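Local coordinates for protein Atg1 tMIT (PDB 4P1N) that belongs to a serine/threonine protein kinase essential in autophagy, where the kinase is required for the formation of autophagosomes, and takes part in cytoplasm-to-vacuole transport, at residues E15-K20 against L116-K121; W221-L226 against K258-I263; L108-L113 against N234-D239; S8-F13 against M120-K125; A200-E205 against Y209-L214. All coordinates share one frame; numbering follows the deposited sequence.

Overall arrangement
Contacts 1 and 4 join the same two helices, 10-33 and 95-129, in the first MIT region; they adjoin along that interface, and contact 4 lies nearer its end and includes an exposed phenylalanine. Contacts 2 and 5 belong to the second MIT region and share helix 209-227. Contact 2 is buried and wholly apolar, whereas contact 5 sits about 22 Å from the centre of the chain and mixes a sulfur contact with a glutamate whose carboxylate finds its partners outside it. Contact 3 differs in place and chemistry: it connects the two MIT regions and is the one contact closed by a salt bridge, with all its touching residues buried. Contacts 1 and 2 meet where Trp221 packs on Ala19.

Contact 1: E15-K20 against L116-K121; sequences ESLSAK and LASSMK
Leu17 reaches across from helix 10-33 and lies against Ser119 of helix 95-129, where the two backbones approach to 6.2 Å between the CA atoms of these residues, an approach that the small serine suits. Its CB already makes contact, standing 3.6 Å from Ser119 OG. The next atom, CG, is anti to the carbonyl carbon (chi1 -69°), and from there the two methyl groups part. CD1 runs on over the root of the serine, 3.9 Å from Ser119 CA, and packs alongside the hydroxyl as well. CD2 turns to the neighbouring residue and comes no nearer than 4.4 Å to Ser118 OG. The segments run antiparallel, 166° between their directions with 9.4 Å between axes, as expected for adjacent helices of an MIT domain, a three-helix bundle; the third member, helix 137-170, contributes Ile146, which touches Ser18 and Ser119. The two hydroxyls that face each other, Ser18 OG and Ser119 OG, remain 4.5 Å apart, too far for a bond, and Ser18 OG is instead hydrogen-bonded to Val14 O one turn back in its own helix. Away from helix 95-129, the helix carrying Leu17 meets the second MIT region, where Ser16, Ala19 and Lys20 pack on Trp221.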
# COMPACT_ATOMS: atom_id res chain seq x y z
N GLU B 15 -6.80 2.86 -8.03
CA GLU B 15 -7.09 3.56 -6.78
C GLU B 15 -8.44 3.16 -6.19
O GLU B 15 -8.57 3.02 -4.98
CB GLU B 15 -7.11 5.08 -6.96
CG GLU B 15 -5.73 5.69 -6.92
CD GLU B 15 -5.73 7.19 -7.15
OE1 GLU B 15 -6.54 7.67 -7.97
OE2 GLU B 15 -4.90 7.88 -6.53
N SER B 16 -9.43 3.06 -7.07
CA SER B 16 -10.80 2.62 -6.73
C SER B 16 -10.83 1.17 -6.15
O SER B 16 -11.48 0.90 -5.16
CB SER B 16 -11.66 2.72 -8.00
OG SER B 16 -12.97 2.20 -7.80
N LEU B 17 -10.10 0.25 -6.76
CA LEU B 17 -9.97 -1.08 -6.20
C LEU B 17 -9.25 -1.07 -4.89
O LEU B 17 -9.61 -1.84 -4.02
CB LEU B 17 -9.25 -2.05 -7.17
CG LEU B 17 -10.13 -2.35 -8.38
CD1 LEU B 17 -9.30 -2.89 -9.55
CD2 LEU B 17 -11.26 -3.32 -8.02
N SER B 18 -8.26 -0.21 -4.75
CA SER B 18 -7.45 -0.14 -3.51
C SER B 18 -8.25 0.42 -2.36
O SER B 18 -8.07 0.02 -1.20
CB SER B 18 -6.18 0.68 -3.72
OG SER B 18 -5.32 0.06 -4.66
N ALA B 19 -9.16 1.33 -2.67
CA ALA B 19 -10.11 1.79 -1.66
C ALA B 19 -11.01 0.67 -1.13
O ALA B 19 -11.25 0.50 0.09
CB ALA B 19 -10.95 2.92 -2.23
N LYS B 20 -11.51 -0.11 -2.06
CA LYS B 20 -12.27 -1.30 -1.73
C LYS B 20 -11.47 -2.35 -0.94
O LYS B 20 -11.99 -2.92 0.05
CB LYS B 20 -12.79 -1.94 -3.02
CG LYS B 20 -13.87 -1.10 -3.70
CD LYS B 20 -14.19 -1.55 -5.12
CE LYS B 20 -15.19 -0.59 -5.74
NZ LYS B 20 -15.41 -0.94 -7.15
N LEU B 116 -7.75 -7.50 -4.11
CA LEU B 116 -6.35 -7.27 -4.37
C LEU B 116 -5.94 -7.99 -5.68
O LEU B 116 -5.24 -7.41 -6.52
CB LEU B 116 -5.48 -7.74 -3.16
CG LEU B 116 -5.73 -6.93 -1.85
CD1 LEU B 116 -5.20 -7.66 -0.64
CD2 LEU B 116 -5.15 -5.52 -1.93
N ALA B 117 -6.32 -9.26 -5.83
CA ALA B 117 -6.01 -10.05 -7.04
C ALA B 117 -6.53 -9.40 -8.30
O ALA B 117 -5.87 -9.35 -9.37
CB ALA B 117 -6.61 -11.44 -6.92
N SER B 118 -7.75 -8.90 -8.19
CA SER B 118 -8.40 -8.24 -9.31
C SER B 118 -7.60 -7.01 -9.76
O SER B 118 -7.47 -6.73 -10.94
CB SER B 118 -9.80 -7.84 -8.88
OG SER B 118 -10.43 -7.17 -9.94
N SER B 119 -7.10 -6.26 -8.78
CA SER B 119 -6.15 -5.16 -8.99
C SER B 119 -4.89 -5.54 -9.76
O SER B 119 -4.49 -4.86 -10.72
CB SER B 119 -5.74 -4.59 -7.59
OG SER B 119 -5.86 -3.21 -7.68
N MET B 120 -4.24 -6.61 -9.34
CA MET B 120 -3.01 -7.04 -9.99
C MET B 120 -3.27 -7.48 -11.45
O MET B 120 -2.49 -7.18 -12.36
CB MET B 120 -2.38 -8.20 -9.24
CG MET B 120 -1.97 -7.88 -7.82
SD MET B 120 -0.79 -6.53 -7.79
CE MET B 120 0.69 -7.48 -8.09
N LYS B 121 -4.36 -8.21 -11.64
CA LYS B 121 -4.78 -8.69 -12.96
C LYS B 121 -5.03 -7.54 -13.94
O LYS B 121 -4.54 -7.54 -15.05
CB LYS B 121 -6.05 -9.52 -12.83
CG LYS B 121 -5.78 -10.89 -12.23
CD LYS B 121 -7.05 -11.58 -11.77
CE LYS B 121 -6.77 -12.97 -11.21
NZ LYS B 121 -8.02 -13.63 -10.74

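Contact 2: W221-L226 against K258-I263; sequences WMLEIL and KYVSSI
Leu223 and Ile263 share a first torsion of -65°, which sets CG of the leucine and CG1 of the isoleucine anti to their carbonyl carbons and carries their terminal methyls into the gap between the helices. There Leu223 CD1 meets Ile263 CD1 at 3.7 Å, the two side chains lying roughly perpendicular. Val260 has CG1 anti to the backbone N (chi1 163°), which puts CG2 anti to the carbonyl carbon and against Leu223 CB at 3.7 Å; these two side chains run by one another in opposite senses. Tyr259 offers its CB to Leu223 CD1 at 4.2 Å, while the end of its side chain leads away; the residue also packs on Tyr189 and on a basic side chain of another protein's chain. Leu223 thus takes part in every apolar contact between the two segments, meeting three residues spread over one turn of the opposing helix. Ala192 of helix 184-204 also touches Leu223, and Ser196 touches Ile263, so the third helix covers the junction. The segments are antiparallel, with a signed crossing angle of -153° and axes 10.1 Å apart. Such a purely hydrocarbon seam among helices 184-204, 209-227 and 250-273 belongs to the core of a three-helix MIT bundle.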
# COMPACT_ATOMS: atom_id res chain seq x y z
N TRP B 221 -18.31 2.02 -0.58
CA TRP B 221 -17.28 1.11 -1.10
C TRP B 221 -17.65 -0.33 -0.79
O TRP B 221 -17.56 -1.18 -1.66
CB TRP B 221 -15.92 1.40 -0.52
CG TRP B 221 -15.32 2.67 -0.93
CD1 TRP B 221 -14.87 3.66 -0.10
CD2 TRP B 221 -15.01 3.09 -2.27
NE1 TRP B 221 -14.31 4.67 -0.83
CE2 TRP B 221 -14.38 4.34 -2.17
CE3 TRP B 221 -15.16 2.51 -3.52
CZ2 TRP B 221 -13.93 5.03 -3.26
CZ3 TRP B 221 -14.73 3.21 -4.64
CH2 TRP B 221 -14.12 4.47 -4.50
N MET B 222 -18.10 -0.59 0.43
CA MET B 222 -18.46 -1.95 0.87
C MET B 222 -19.57 -2.55 0.07
O MET B 222 -19.44 -3.67 -0.41
CB MET B 222 -18.84 -1.97 2.35
CG MET B 222 -17.64 -1.66 3.23
SD MET B 222 -18.02 -1.78 4.99
CE MET B 222 -18.23 -3.52 5.20
N LEU B 223 -20.65 -1.80 -0.11
CA LEU B 223 -21.79 -2.29 -0.87
C LEU B 223 -21.51 -2.42 -2.36
O LEU B 223 -22.11 -3.28 -3.03
CB LEU B 223 -23.03 -1.39 -0.65
CG LEU B 223 -23.62 -1.35 0.75
CD1 LEU B 223 -24.72 -0.30 0.84
CD2 LEU B 223 -24.15 -2.71 1.13
N GLU B 224 -20.65 -1.57 -2.91
CA GLU B 224 -20.28 -1.73 -4.33
C GLU B 224 -19.59 -3.04 -4.59
O GLU B 224 -19.75 -3.64 -5.64
CB GLU B 224 -19.42 -0.58 -4.83
CG GLU B 224 -20.26 0.56 -5.34
CD GLU B 224 -19.58 1.89 -5.23
OE1 GLU B 224 -20.30 2.87 -4.93
OE2 GLU B 224 -18.35 1.96 -5.44
N ILE B 225 -18.83 -3.51 -3.61
CA ILE B 225 -18.21 -4.80 -3.72
C ILE B 225 -19.26 -5.86 -4.04
O ILE B 225 -19.05 -6.72 -4.89
CB ILE B 225 -17.41 -5.14 -2.44
CG1 ILE B 225 -16.18 -4.25 -2.39
CG2 ILE B 225 -17.01 -6.61 -2.42
CD1 ILE B 225 -15.57 -4.17 -1.00
N LEU B 226 -20.41 -5.76 -3.38
CA LEU B 226 -21.47 -6.73 -3.52
C LEU B 226 -22.24 -6.61 -4.83
O LEU B 226 -22.93 -7.54 -5.21
CB LEU B 226 -22.44 -6.60 -2.37
CG LEU B 226 -21.88 -6.75 -0.95
CD1 LEU B 226 -23.01 -6.72 0.06
CD2 LEU B 226 -21.11 -8.06 -0.85
N LYS B 258 -30.83 -0.34 -3.72
CA LYS B 258 -31.63 0.72 -3.10
C LYS B 258 -30.81 1.43 -2.02
O LYS B 258 -30.69 2.65 -2.01
CB LYS B 258 -32.93 0.17 -2.51
CG LYS B 258 -33.85 -0.56 -3.49
CD LYS B 258 -34.55 0.37 -4.48
CE LYS B 258 -35.92 0.84 -3.98
NZ LYS B 258 -37.04 -0.03 -4.45
N TYR B 259 -30.23 0.66 -1.12
CA TYR B 259 -29.35 1.22 -0.07
C TYR B 259 -28.20 2.03 -0.63
O TYR B 259 -27.90 3.11 -0.11
CB TYR B 259 -28.86 0.14 0.86
CG TYR B 259 -29.96 -0.34 1.79
CD1 TYR B 259 -30.51 0.53 2.71
CD2 TYR B 259 -30.45 -1.64 1.74
CE1 TYR B 259 -31.52 0.14 3.56
CE2 TYR B 259 -31.47 -2.05 2.60
CZ TYR B 259 -31.99 -1.14 3.50
OH TYR B 259 -32.96 -1.46 4.38
N VAL B 260 -27.58 1.55 -1.70
CA VAL B 260 -26.51 2.31 -2.35
C VAL B 260 -27.03 3.68 -2.77
O VAL B 260 -26.36 4.70 -2.51
CB VAL B 260 -25.94 1.59 -3.60
CG1 VAL B 260 -25.16 2.55 -4.48
CG2 VAL B 260 -25.03 0.46 -3.16
N SER B 261 -28.21 3.70 -3.37
CA SER B 261 -28.84 4.95 -3.81
C SER B 261 -29.06 5.92 -2.69
O SER B 261 -28.68 7.07 -2.79
CB SER B 261 -30.19 4.70 -4.50
OG SER B 261 -29.99 4.23 -5.82
N SER B 262 -29.67 5.47 -1.61
CA SER B 262 -29.96 6.35 -0.49
C SER B 262 -28.72 6.81 0.25
O SER B 262 -28.61 7.97 0.64
CB SER B 262 -30.95 5.69 0.47
OG SER B 262 -30.29 4.87 1.38
N ILE B 263 -27.73 5.91 0.39
CA ILE B 263 -26.49 6.33 1.05
C ILE B 263 -25.77 7.37 0.20
O ILE B 263 -25.32 8.39 0.72
CB ILE B 263 -25.56 5.16 1.40
CG1 ILE B 263 -26.23 4.26 2.44
CG2 ILE B 263 -24.28 5.66 2.04
CD1 ILE B 263 -25.71 2.84 2.46

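Contact 3: L108-L113 against N234-D239; sequences LYLKSL and NEVYDD
Glu235 OE1 is gripped twice: through its syn lone pair it accepts a hydrogen bond of 2.9 Å from Lys111 NZ, and it is also hydrogen-bonded to Thr114 OG1, one turn beyond Leu110 on the same helix. The other oxygen, OE2, completes the salt bridge with a weak bond of 3.2 Å to the same Lys111 NZ, which in turn binds Leu231 O. CG of Lys111 points away from the backbone N (chi1 180°), and the chain then bends at chi2 and chi3, bringing the ammonium back onto the carboxylate. In Glu235 the first torsion nearly eclipses CG with the backbone N (chi1 5°), and CG rests 3.7 Å from Leu110 CB. Beyond it, Leu110 CD1 meets Val236 CG1 at 4.1 Å. The corner carrying Glu235 is a type I turn from Asn234 to Tyr237, braced by an Asx turn in which Asn234 OD1 accepts from Val236 N at 2.9 Å. Replacing Glu235 with alanine would probably leave the buried charge of Lys111 without its counter-ion and Thr114 without a bonding partner on this turn. Helix 95-129 of the first MIT region is therefore tied to the second by a buried ion pair, in which each charge is likely to stabilise the other in ionised form.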
# COMPACT_ATOMS: atom_id res chain seq x y z
N LEU B 108 -13.45 -12.46 5.43
CA LEU B 108 -13.10 -11.07 5.10
C LEU B 108 -11.71 -10.96 4.52
O LEU B 108 -11.49 -10.15 3.62
CB LEU B 108 -13.24 -10.17 6.34
CG LEU B 108 -14.69 -10.08 6.83
CD1 LEU B 108 -14.77 -9.39 8.17
CD2 LEU B 108 -15.60 -9.41 5.79
N TYR B 109 -10.76 -11.76 5.00
CA TYR B 109 -9.47 -11.76 4.35
C TYR B 109 -9.60 -12.35 2.94
O TYR B 109 -8.90 -11.90 2.04
CB TYR B 109 -8.38 -12.52 5.15
CG TYR B 109 -7.83 -11.76 6.28
CD1 TYR B 109 -7.22 -10.51 6.08
CD2 TYR B 109 -8.01 -12.19 7.58
CE1 TYR B 109 -6.75 -9.75 7.14
CE2 TYR B 109 -7.56 -11.42 8.66
CZ TYR B 109 -6.95 -10.20 8.43
OH TYR B 109 -6.48 -9.50 9.50
N LEU B 110 -10.43 -13.36 2.74
CA LEU B 110 -10.55 -13.95 1.40
C LEU B 110 -11.20 -12.97 0.43
O LEU B 110 -10.84 -12.93 -0.71
CB LEU B 110 -11.31 -15.27 1.38
CG LEU B 110 -10.72 -16.45 2.16
CD1 LEU B 110 -11.69 -17.62 2.08
CD2 LEU B 110 -9.40 -16.94 1.59
N LYS B 111 -12.15 -12.18 0.89
CA LYS B 111 -12.70 -11.17 0.06
C LYS B 111 -11.67 -10.08 -0.25
O LYS B 111 -11.58 -9.62 -1.42
CB LYS B 111 -13.97 -10.59 0.68
CG LYS B 111 -14.63 -9.50 -0.14
CD LYS B 111 -15.15 -9.97 -1.48
CE LYS B 111 -16.38 -10.89 -1.35
NZ LYS B 111 -16.48 -11.66 -2.61
N SER B 112 -10.90 -9.68 0.74
CA SER B 112 -9.76 -8.77 0.48
C SER B 112 -8.84 -9.27 -0.61
O SER B 112 -8.48 -8.54 -1.54
CB SER B 112 -8.93 -8.48 1.75
OG SER B 112 -9.76 -8.01 2.80
N LEU B 113 -8.48 -10.52 -0.51
CA LEU B 113 -7.65 -11.13 -1.53
C LEU B 113 -8.26 -11.12 -2.94
O LEU B 113 -7.54 -10.94 -3.92
CB LEU B 113 -7.33 -12.54 -1.14
CG LEU B 113 -6.36 -12.67 -0.01
CD1 LEU B 113 -6.43 -14.09 0.54
CD2 LEU B 113 -4.95 -12.35 -0.52
N ASN B 234 -18.52 -15.46 -4.43
CA ASN B 234 -18.18 -15.92 -3.10
C ASN B 234 -17.03 -16.92 -3.18
O ASN B 234 -17.14 -17.96 -3.84
CB ASN B 234 -19.39 -16.53 -2.41
CG ASN B 234 -19.13 -16.85 -0.95
OD1 ASN B 234 -18.13 -17.48 -0.61
ND2 ASN B 234 -20.04 -16.43 -0.07
N GLU B 235 -15.96 -16.62 -2.45
CA GLU B 235 -14.76 -17.36 -2.63
C GLU B 235 -14.75 -18.76 -1.99
O GLU B 235 -13.83 -19.50 -2.20
CB GLU B 235 -13.44 -16.59 -2.33
CG GLU B 235 -13.23 -15.20 -1.78
CD GLU B 235 -14.27 -14.12 -1.95
OE1 GLU B 235 -14.07 -13.19 -2.80
OE2 GLU B 235 -15.20 -14.12 -1.11
N VAL B 236 -15.76 -19.13 -1.21
CA VAL B 236 -15.82 -20.49 -0.69
C VAL B 236 -16.77 -21.34 -1.53
O VAL B 236 -16.87 -22.51 -1.29
CB VAL B 236 -16.20 -20.55 0.81
CG1 VAL B 236 -15.12 -19.85 1.65
CG2 VAL B 236 -17.55 -19.94 1.08
N TYR B 237 -17.44 -20.75 -2.51
CA TYR B 237 -18.32 -21.51 -3.42
C TYR B 237 -17.71 -21.63 -4.80
O TYR B 237 -18.05 -20.89 -5.70
CB TYR B 237 -19.71 -20.88 -3.50
CG TYR B 237 -20.44 -20.97 -2.19
CD1 TYR B 237 -20.79 -22.20 -1.64
CD2 TYR B 237 -20.73 -19.83 -1.48
CE1 TYR B 237 -21.44 -22.27 -0.42
CE2 TYR B 237 -21.37 -19.89 -0.26
CZ TYR B 237 -21.72 -21.10 0.25
OH TYR B 237 -22.34 -21.10 1.45
N ASP B 238 -16.78 -22.56 -4.92
CA ASP B 238 -16.02 -22.77 -6.16
C ASP B 238 -16.81 -23.73 -7.05
O ASP B 238 -17.40 -24.71 -6.59
CB ASP B 238 -14.59 -23.26 -5.86
CG ASP B 238 -13.82 -23.76 -7.13
OD1 ASP B 238 -14.26 -24.74 -7.76
OD2 ASP B 238 -12.76 -23.19 -7.46
N ASP B 239 -16.79 -23.40 -8.34
CA ASP B 239 -17.43 -24.17 -9.44
C ASP B 239 -16.98 -25.63 -9.63
O ASP B 239 -17.73 -26.47 -10.13
CB ASP B 239 -17.08 -23.45 -10.77
CG ASP B 239 -18.23 -23.31 -11.66
OD1 ASP B 239 -19.28 -23.78 -11.24
OD2 ASP B 239 -18.09 -22.75 -12.77

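Contact 4: S8-F13 against M120-K125; sequences SNITPF and MKLTSK
Ile10 makes the close-fitting half of this contact, pushing its CD1 methyl against the backbone of Thr123 at 3.7 Å from CA. The same methyl lies 3.9 Å from Thr123 OG1, a hydroxyl already hydrogen-bonded to Ser119 O and so turned to its own helix. CG1 of Ile10 is anti to the backbone N (chi1 -159°), which carries the chain across to the opposing helix. The Leu122 side is the one nearer solvent: its CD2 still reaches Phe13 CB at 3.7 Å, but meets the phenyl ring only obliquely and lies 4.4 Å from Ile10 CG1. Phe13 is exposed. Both segments lie toward one end of the first MIT bundle: segment 8-13 lies at the N-terminal end of helix 10-33, Leu17, about two turns beyond Ile10, also packs on Leu122, and helix 137-170 packs Val143 on Thr123.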
# COMPACT_ATOMS: atom_id res chain seq x y z
N SER B 8 -3.55 6.52 -18.83
CA SER B 8 -3.52 7.37 -17.65
C SER B 8 -4.81 7.18 -16.86
O SER B 8 -4.99 7.77 -15.79
CB SER B 8 -3.37 8.84 -18.06
N ASN B 9 -5.71 6.35 -17.41
CA ASN B 9 -6.97 5.98 -16.77
C ASN B 9 -6.90 4.68 -15.92
O ASN B 9 -7.81 4.42 -15.10
CB ASN B 9 -8.07 5.83 -17.82
N ILE B 10 -5.84 3.89 -16.08
CA ILE B 10 -5.72 2.68 -15.27
C ILE B 10 -5.46 3.01 -13.80
O ILE B 10 -5.89 2.28 -12.92
CB ILE B 10 -4.61 1.75 -15.74
CG1 ILE B 10 -4.88 0.34 -15.20
CG2 ILE B 10 -3.25 2.32 -15.38
CD1 ILE B 10 -3.70 -0.38 -14.61
N THR B 11 -4.76 4.10 -13.53
CA THR B 11 -4.43 4.46 -12.17
C THR B 11 -5.67 4.72 -11.31
O THR B 11 -5.75 4.20 -10.20
CB THR B 11 -3.41 5.60 -12.10
OG1 THR B 11 -2.16 5.11 -12.57
CG2 THR B 11 -3.21 6.10 -10.67
N PRO B 12 -6.64 5.51 -11.82
CA PRO B 12 -7.86 5.71 -11.04
C PRO B 12 -8.66 4.43 -10.86
O PRO B 12 -9.34 4.30 -9.85
CB PRO B 12 -8.66 6.75 -11.85
CG PRO B 12 -7.91 6.98 -13.11
CD PRO B 12 -6.51 6.49 -12.92
N PHE B 13 -8.59 3.49 -11.81
CA PHE B 13 -9.24 2.20 -11.62
C PHE B 13 -8.57 1.41 -10.49
O PHE B 13 -9.24 0.78 -9.68
CB PHE B 13 -9.24 1.39 -12.90
CG PHE B 13 -10.39 1.71 -13.82
CD1 PHE B 13 -10.50 2.97 -14.41
CD2 PHE B 13 -11.36 0.76 -14.12
CE1 PHE B 13 -11.56 3.28 -15.27
CE2 PHE B 13 -12.42 1.06 -14.99
CZ PHE B 13 -12.51 2.32 -15.56
N MET B 120 -4.24 -6.61 -9.34
CA MET B 120 -3.01 -7.04 -9.99
C MET B 120 -3.27 -7.48 -11.45
O MET B 120 -2.49 -7.18 -12.36
CB MET B 120 -2.38 -8.20 -9.24
CG MET B 120 -1.97 -7.88 -7.82
SD MET B 120 -0.79 -6.53 -7.79
CE MET B 120 0.69 -7.48 -8.09
N LYS B 121 -4.36 -8.21 -11.64
CA LYS B 121 -4.78 -8.69 -12.96
C LYS B 121 -5.03 -7.54 -13.94
O LYS B 121 -4.54 -7.54 -15.05
CB LYS B 121 -6.05 -9.52 -12.83
CG LYS B 121 -5.78 -10.89 -12.23
CD LYS B 121 -7.05 -11.58 -11.77
CE LYS B 121 -6.77 -12.97 -11.21
NZ LYS B 121 -8.02 -13.63 -10.74
N LEU B 122 -5.80 -6.55 -13.49
CA LEU B 122 -6.10 -5.38 -14.28
C LEU B 122 -4.82 -4.66 -14.68
O LEU B 122 -4.63 -4.28 -15.84
CB LEU B 122 -6.98 -4.43 -13.47
CG LEU B 122 -7.62 -3.25 -14.22
CD1 LEU B 122 -8.84 -3.72 -14.99
CD2 LEU B 122 -8.03 -2.14 -13.27
N THR B 123 -3.94 -4.48 -13.70
CA THR B 123 -2.66 -3.85 -13.92
C THR B 123 -1.80 -4.69 -14.83
O THR B 123 -1.14 -4.18 -15.73
CB THR B 123 -1.92 -3.58 -12.58
OG1 THR B 123 -2.77 -2.79 -11.73
CG2 THR B 123 -0.64 -2.83 -12.83
N SER B 124 -1.83 -5.99 -14.60
CA SER B 124 -1.03 -6.95 -15.34
C SER B 124 -1.45 -6.93 -16.80
O SER B 124 -0.63 -6.83 -17.69
CB SER B 124 -1.22 -8.35 -14.75
OG SER B 124 -0.50 -9.35 -15.43
N LYS B 125 -2.75 -7.00 -17.03
CA LYS B 125 -3.30 -6.93 -18.37
C LYS B 125 -2.92 -5.61 -19.08
O LYS B 125 -2.53 -5.60 -20.25
CB LYS B 125 -4.82 -7.10 -18.31

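Contact 5: A200-E205 against Y209-L214; sequences ARLEME and YNTCEL
Leu202 and Cys212 face each other across a helical hairpin in the second MIT region, where helices 184-204 and 209-227 run antiparallel at 161°, joined by a short loop. The apolar part gathers on Leu202 CD2, which lies 3.7 Å from Cys212 SG and 3.9 Å from Thr211 CG2. A second kind of contact sets aliphatic chain against ring: Glu203 CG approaches Tyr209 CE1 at 4.2 Å, with the carboxylate turned 89° to the ring plane. The polar ends find their partners outside the two segments. Glu203, whose chain is extended with CG anti to the backbone N (chi1 -157°), reaches helix 250-273, where OE1 forms salt bridges with Lys273 and Arg266, while OE2 is hydrogen-bonded to Tyr216 OH, further along helix 209-227. Thr211 OG1 is bonded to Asn134 ND2 of the second subunit. Cys212 SG also settles against the opposing backbone, 3.7 Å from Glu203 N and 4.0 Å from Glu203 CB.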
# COMPACT_ATOMS: atom_id res chain seq x y z
N ALA B 200 -25.30 8.82 10.31
CA ALA B 200 -26.49 9.64 10.29
C ALA B 200 -26.90 10.14 11.69
O ALA B 200 -27.30 11.31 11.83
CB ALA B 200 -27.63 8.87 9.64
N ARG B 201 -26.83 9.26 12.70
CA ARG B 201 -27.03 9.68 14.10
C ARG B 201 -25.97 10.72 14.47
O ARG B 201 -26.27 11.75 15.06
CB ARG B 201 -26.96 8.48 15.04
N LEU B 202 -24.73 10.47 14.07
CA LEU B 202 -23.66 11.43 14.30
C LEU B 202 -23.99 12.78 13.63
O LEU B 202 -23.93 13.84 14.27
CB LEU B 202 -22.34 10.92 13.74
CG LEU B 202 -21.12 11.41 14.51
CD1 LEU B 202 -20.73 10.35 15.54
CD2 LEU B 202 -19.94 11.66 13.60
N GLU B 203 -24.35 12.71 12.35
CA GLU B 203 -24.65 13.89 11.57
C GLU B 203 -25.72 14.74 12.26
O GLU B 203 -25.58 15.96 12.32
CB GLU B 203 -25.09 13.51 10.14
CG GLU B 203 -24.88 14.63 9.12
CD GLU B 203 -25.55 14.39 7.77
OE1 GLU B 203 -26.14 15.36 7.25
OE2 GLU B 203 -25.49 13.27 7.21
N MET B 204 -26.75 14.10 12.82
CA MET B 204 -27.82 14.84 13.49
C MET B 204 -27.46 15.35 14.89
O MET B 204 -28.13 16.23 15.41
CB MET B 204 -29.16 14.09 13.48
CG MET B 204 -29.21 12.70 14.07
SD MET B 204 -30.66 11.81 13.45
CE MET B 204 -31.96 12.59 14.40
N GLU B 205 -26.38 14.84 15.48
CA GLU B 205 -25.88 15.35 16.75
C GLU B 205 -24.85 16.49 16.58
O GLU B 205 -24.17 16.86 17.53
CB GLU B 205 -25.28 14.20 17.58
CG GLU B 205 -26.36 13.29 18.16
CD GLU B 205 -25.79 12.07 18.87
OE1 GLU B 205 -25.05 11.30 18.22
OE2 GLU B 205 -26.10 11.89 20.07
N TYR B 209 -18.33 16.73 10.28
CA TYR B 209 -18.78 16.38 8.94
C TYR B 209 -17.85 15.48 8.15
O TYR B 209 -18.31 14.64 7.39
CB TYR B 209 -19.11 17.65 8.13
CG TYR B 209 -20.43 18.27 8.53
CD1 TYR B 209 -21.40 17.52 9.23
CD2 TYR B 209 -20.72 19.59 8.24
CE1 TYR B 209 -22.61 18.09 9.60
CE2 TYR B 209 -21.93 20.15 8.60
CZ TYR B 209 -22.87 19.40 9.28
OH TYR B 209 -24.08 19.94 9.66
N ASN B 210 -16.55 15.67 8.30
CA ASN B 210 -15.58 14.84 7.61
C ASN B 210 -15.74 13.40 8.05
O ASN B 210 -15.73 12.49 7.22
CB ASN B 210 -14.16 15.31 7.88
CG ASN B 210 -13.88 16.68 7.30
OD1 ASN B 210 -12.81 17.23 7.51
ND2 ASN B 210 -14.84 17.24 6.58
N THR B 211 -15.93 13.22 9.36
CA THR B 211 -16.11 11.89 9.95
C THR B 211 -17.30 11.23 9.30
O THR B 211 -17.22 10.10 8.84
CB THR B 211 -16.28 11.99 11.49
OG1 THR B 211 -15.10 12.61 12.04
CG2 THR B 211 -16.47 10.66 12.13
N CYS B 212 -18.40 11.97 9.21
CA CYS B 212 -19.62 11.47 8.57
C CYS B 212 -19.41 11.13 7.10
O CYS B 212 -19.91 10.12 6.64
CB CYS B 212 -20.74 12.49 8.68
SG CYS B 212 -21.20 12.86 10.36
N GLU B 213 -18.64 11.97 6.40
CA GLU B 213 -18.39 11.80 4.96
C GLU B 213 -17.63 10.52 4.67
O GLU B 213 -17.97 9.78 3.76
CB GLU B 213 -17.59 12.98 4.38
CG GLU B 213 -17.08 12.72 2.95
CD GLU B 213 -16.51 13.95 2.23
OE1 GLU B 213 -16.30 14.99 2.90
OE2 GLU B 213 -16.27 13.86 1.00
N LEU B 214 -16.60 10.28 5.46
CA LEU B 214 -15.79 9.09 5.30
C LEU B 214 -16.58 7.84 5.63
O LEU B 214 -16.43 6.83 4.95
CB LEU B 214 -14.56 9.18 6.19
CG LEU B 214 -13.53 8.14 5.79
CD1 LEU B 214 -12.27 8.84 5.28
CD2 LEU B 214 -13.24 7.23 6.97